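Local coordinates for protein putative isomerase (Streptomyces coelicolor A3, PDB 2OQH) that probably acts on sugar acids as a member of the enolase superfamily, perhaps dehydrating D-glucarate to 5-dehydro-4-deoxy-D-glucarate, at residues A54-I59 against Y94-A99; A64-G69 against R80-V85. All coordinates share one frame; numbering follows the deposited sequence.

Interaction 1: A54-I59 against Y94-A99; sequences APVAAI and YAAIAA
Ile59 and Val56 lie one helical turn apart and both lean on Ala96, whose methyl group faces them from the helix containing 94-99. Ile59 begins the contact at its root: CB is 3.7 Å from Ala96 CB. Its short branch presses closer, with CG2 reaching 3.6 Å from Ala96 CB, the nearest approach between the two segments. CG2 takes this place because it stands anti to the backbone N, while the longer branch, at chi1 -60°, lies beside that N and runs past the alanine. Along that branch CG1 passes wide of the methyl, and the tip CD1 ends 4.4 Å from Ala96 CB. Ile59 thus meets Ala96 mainly with its branch point and CG2.

Val56 comes in beside it with one methyl. CG1, anti to the backbone N (chi1 179°), rests 3.8 Å from Ala96 CA and at much the same distance from Ala96 CB, so it meets the backbone as well as the side chain. Ala95 borders the same methyl through its carbonyl carbon, at the edge of contact. No hydrogen bond joins the segments; the contact is apolar packing between buried residues. The small alanine side chain suits a close meeting of the helices, their local axes approaching to 8.7 Å and crossing at -59°.

Val60 and Met63, further along helix 54-63, also touch Ala96, so the methyl sits among four side chains of one face of that helix. Strands 31-40 and 45-51 of the antiparallel sheet contribute Thr34 and Thr50 against Val56, and Thr50 OG1 hydrogen-bonds to Ala95 O. The contact therefore joins helix 54-63 to helix 85-112 against the three-stranded sheet, within the alpha+beta N-terminal capping domain characteristic of the enolase superfamily.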
# COMPACT_ATOMS: atom_id res chain seq x y z
N ALA A 54 -6.06 -9.68 -15.84
CA ALA A 54 -7.19 -9.62 -16.75
C ALA A 54 -8.32 -8.63 -16.43
O ALA A 54 -8.58 -7.72 -17.21
CB ALA A 54 -7.78 -11.02 -16.95
N PRO A 55 -8.98 -8.77 -15.28
CA PRO A 55 -10.06 -7.80 -15.02
C PRO A 55 -9.65 -6.32 -14.93
O PRO A 55 -10.38 -5.44 -15.40
CB PRO A 55 -10.70 -8.33 -13.73
CG PRO A 55 -9.55 -8.97 -13.03
CD PRO A 55 -8.81 -9.69 -14.15
N VAL A 56 -8.49 -6.03 -14.33
CA VAL A 56 -8.06 -4.64 -14.21
C VAL A 56 -7.61 -4.12 -15.56
O VAL A 56 -7.89 -2.97 -15.92
CB VAL A 56 -6.91 -4.49 -13.20
CG1 VAL A 56 -6.47 -3.03 -13.13
CG2 VAL A 56 -7.35 -4.96 -11.82
N ALA A 57 -6.91 -4.96 -16.31
CA ALA A 57 -6.44 -4.59 -17.63
C ALA A 57 -7.64 -4.30 -18.53
O ALA A 57 -7.59 -3.41 -19.37
CB ALA A 57 -5.60 -5.72 -18.22
N ALA A 58 -8.73 -5.04 -18.34
CA ALA A 58 -9.92 -4.84 -19.16
C ALA A 58 -10.55 -3.46 -18.92
O ALA A 58 -11.00 -2.80 -19.86
CB ALA A 58 -10.95 -5.93 -18.89
N ILE A 59 -10.57 -3.03 -17.67
CA ILE A 59 -11.14 -1.74 -17.31
C ILE A 59 -10.33 -0.60 -17.92
O ILE A 59 -10.89 0.37 -18.44
CB ILE A 59 -11.19 -1.55 -15.78
CG1 ILE A 59 -12.05 -2.65 -15.14
CG2 ILE A 59 -11.78 -0.19 -15.42
CD1 ILE A 59 -12.03 -2.63 -13.63
N TYR A 94 -10.98 1.35 -8.89
CA TYR A 94 -10.05 2.33 -8.35
C TYR A 94 -8.63 2.00 -8.79
O TYR A 94 -7.86 2.88 -9.15
CB TYR A 94 -10.10 2.36 -6.82
CG TYR A 94 -11.31 3.07 -6.25
CD1 TYR A 94 -11.48 4.45 -6.40
CD2 TYR A 94 -12.28 2.37 -5.54
CE1 TYR A 94 -12.59 5.11 -5.85
CE2 TYR A 94 -13.39 3.02 -4.99
CZ TYR A 94 -13.54 4.38 -5.15
OH TYR A 94 -14.65 5.01 -4.62
N ALA A 95 -8.29 0.71 -8.76
CA ALA A 95 -6.96 0.24 -9.14
C ALA A 95 -6.65 0.50 -10.62
O ALA A 95 -5.51 0.82 -10.96
CB ALA A 95 -6.81 -1.24 -8.83
N ALA A 96 -7.65 0.35 -11.48
CA ALA A 96 -7.45 0.59 -12.91
C ALA A 96 -7.18 2.07 -13.10
O ALA A 96 -6.23 2.47 -13.78
CB ALA A 96 -8.68 0.16 -13.69
N ILE A 97 -8.03 2.89 -12.48
CA ILE A 97 -7.90 4.34 -12.55
C ILE A 97 -6.54 4.78 -12.00
O ILE A 97 -5.87 5.61 -12.61
CB ILE A 97 -9.04 5.02 -11.74
CG1 ILE A 97 -10.37 4.81 -12.48
CG2 ILE A 97 -8.72 6.49 -11.52
CD1 ILE A 97 -11.59 5.32 -11.74
N ALA A 98 -6.13 4.21 -10.87
CA ALA A 98 -4.85 4.56 -10.26
C ALA A 98 -3.66 4.36 -11.21
O ALA A 98 -2.74 5.18 -11.25
CB ALA A 98 -4.64 3.76 -8.97
N ALA A 99 -3.66 3.25 -11.95
CA ALA A 99 -2.59 2.94 -12.90
C ALA A 99 -2.43 4.08 -13.91
O ALA A 99 -1.32 4.53 -14.18
CB ALA A 99 -2.89 1.64 -13.62

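Interaction 2: A64-G69 against R80-V85; sequences APDLIG and RKQHMV
Asp66 meets Lys81 and Gln82, its carboxylate against the last carbon of the lysine and its CB near the glutamine amide. Asp66 and Lys81 meet at a slant, and it is the methylene CE that comes closest, 3.4 Å from Asp66 OD1. The ammonium group stands farther off: Lys81 NZ is 4.0 Å from Asp66 OD1, a long salt bridge without a hydrogen bond. Lys81 reaches across as an almost straight chain, then bends at its last torsion (chi4 54°), leaving CE rather than NZ beside the carboxylate. The attraction is thus probably a loose electrostatic one.

Gln82 approaches from a different direction. Its chain is bent at chi2 (-61°), and NE2 comes to 4.0 Å from Asp66 CB and equally far from OD2, too far for a bond. The carboxylate and amide planes are turned 39° from one another. This contact buries NE2, which has no polar partner in the model. Were Asp66 replaced by an alanine, Lys81 NZ would probably lose its nearby counter-charge, and CE would keep only the CB contact, with a gap where the carboxylate had been.

Gln82 is the first residue to leave the helical conformation after helix 75-81, and it starts a type I beta turn closed by Val85 N to Gln82 O (3.0 Å). That turn leads directly into helix 85-112. On the other side of the contact, 64-69 follows helix 54-63, with Leu67 tucked against Val8 of strand 5-15 and Val100 of helix 85-112, while Gly69 pairs by backbone with Ile5. Gln82 itself packs on Ile97 and Met63, so this partly buried contact ties the segment after one helix to the end of the next at the periphery of the capping domain.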
# COMPACT_ATOMS: atom_id res chain seq x y z
N ALA A 64 -9.31 3.76 -22.11
CA ALA A 64 -8.30 4.26 -23.04
C ALA A 64 -8.81 5.20 -24.13
O ALA A 64 -8.26 6.28 -24.33
CB ALA A 64 -7.58 3.08 -23.69
N PRO A 65 -9.86 4.80 -24.85
CA PRO A 65 -10.37 5.69 -25.90
C PRO A 65 -10.69 7.09 -25.39
O PRO A 65 -10.52 8.07 -26.11
CB PRO A 65 -11.62 4.96 -26.40
CG PRO A 65 -11.30 3.51 -26.15
CD PRO A 65 -10.65 3.56 -24.78
N ASP A 66 -11.15 7.18 -24.15
CA ASP A 66 -11.51 8.47 -23.56
C ASP A 66 -10.31 9.37 -23.22
O ASP A 66 -10.49 10.57 -22.99
CB ASP A 66 -12.35 8.26 -22.29
CG ASP A 66 -13.77 7.78 -22.59
OD1 ASP A 66 -14.47 8.41 -23.43
OD2 ASP A 66 -14.21 6.78 -21.97
N LEU A 67 -9.10 8.81 -23.21
CA LEU A 67 -7.90 9.60 -22.89
C LEU A 67 -7.14 10.11 -24.10
O LEU A 67 -6.31 11.01 -23.98
CB LEU A 67 -6.93 8.77 -22.04
CG LEU A 67 -7.29 8.46 -20.59
CD1 LEU A 67 -6.69 7.13 -20.20
CD2 LEU A 67 -6.80 9.58 -19.70
N ILE A 68 -7.39 9.53 -25.27
CA ILE A 68 -6.69 9.97 -26.47
C ILE A 68 -7.04 11.41 -26.84
O ILE A 68 -8.21 11.75 -27.04
CB ILE A 68 -7.01 9.05 -27.65
CG1 ILE A 68 -6.58 7.62 -27.30
CG2 ILE A 68 -6.28 9.52 -28.91
CD1 ILE A 68 -5.12 7.50 -26.86
N GLY A 69 -6.03 12.27 -26.91
CA GLY A 69 -6.27 13.66 -27.25
C GLY A 69 -6.35 14.58 -26.05
O GLY A 69 -6.49 15.80 -26.19
N ARG A 80 -13.18 12.86 -12.83
CA ARG A 80 -14.61 13.16 -12.86
C ARG A 80 -15.25 12.33 -13.98
O ARG A 80 -16.33 11.77 -13.82
CB ARG A 80 -14.84 14.65 -13.09
CG ARG A 80 -14.39 15.54 -11.91
CD ARG A 80 -15.28 15.42 -10.67
NE ARG A 80 -16.62 15.96 -10.91
CZ ARG A 80 -17.61 15.98 -10.01
NH1 ARG A 80 -17.43 15.49 -8.79
NH2 ARG A 80 -18.79 16.49 -10.35
N LYS A 81 -14.58 12.24 -15.11
CA LYS A 81 -15.10 11.48 -16.23
C LYS A 81 -15.31 9.99 -15.90
O LYS A 81 -16.24 9.35 -16.41
CB LYS A 81 -14.16 11.62 -17.43
CG LYS A 81 -14.72 11.09 -18.73
CD LYS A 81 -13.86 11.51 -19.92
CE LYS A 81 -14.48 11.04 -21.22
NZ LYS A 81 -15.90 11.51 -21.36
N GLN A 82 -14.47 9.44 -15.03
CA GLN A 82 -14.57 8.02 -14.67
C GLN A 82 -15.13 7.78 -13.27
O GLN A 82 -14.94 6.70 -12.70
CB GLN A 82 -13.19 7.37 -14.75
CG GLN A 82 -12.40 7.66 -16.02
CD GLN A 82 -13.10 7.17 -17.27
OE1 GLN A 82 -13.79 6.15 -17.26
NE2 GLN A 82 -12.92 7.89 -18.37
N HIS A 83 -15.84 8.76 -12.71
CA HIS A 83 -16.36 8.62 -11.36
C HIS A 83 -17.31 7.46 -11.10
O HIS A 83 -17.43 7.00 -9.97
CB HIS A 83 -17.02 9.92 -10.89
CG HIS A 83 -18.40 10.15 -11.42
ND1 HIS A 83 -18.65 10.39 -12.76
CD2 HIS A 83 -19.60 10.21 -10.80
CE1 HIS A 83 -19.94 10.61 -12.93
NE2 HIS A 83 -20.54 10.51 -11.75
N MSE A 84 -18.00 6.98 -12.13
CA MSE A 84 -18.91 5.87 -11.88
C MSE A 84 -18.24 4.51 -12.06
O MSE A 84 -18.82 3.49 -11.70
CB MSE A 84 -20.15 5.99 -12.77
CG MSE A 84 -21.11 7.12 -12.34
SE MSE A 84 -21.80 6.94 -10.52
CE MSE A 84 -23.15 5.60 -10.89
N VAL A 85 -17.02 4.51 -12.57
CA VAL A 85 -16.30 3.26 -12.76
C VAL A 85 -16.14 2.49 -11.44
O VAL A 85 -16.40 1.29 -11.39
CB VAL A 85 -14.90 3.51 -13.39
CG1 VAL A 85 -14.07 2.23 -13.39
CG2 VAL A 85 -15.06 4.02 -14.81

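In the fold
Both contacts lie in the N-terminal domain, among its helices and the turns between them, their centres about 12 Å apart. Interaction 1 is the buried one: small and branched aliphatic side chains pack helix on helix, with no polar bond across. Interaction 2 lies farther from the centre of the chain, and there a loose charge pair and an amide replace the methyl groups. Ile97 CD1 packs 3.7 Å from Gln82 O, and Ile59 CG2 is 3.9 Å from Val85 CG1, so the 82-85 turn borders interaction 1. Interaction 1 joins helix 54-63 to helix 85-112, whereas interaction 2 joins the loop after the first of these to the end of helix 75-81, which comes between them in the chain.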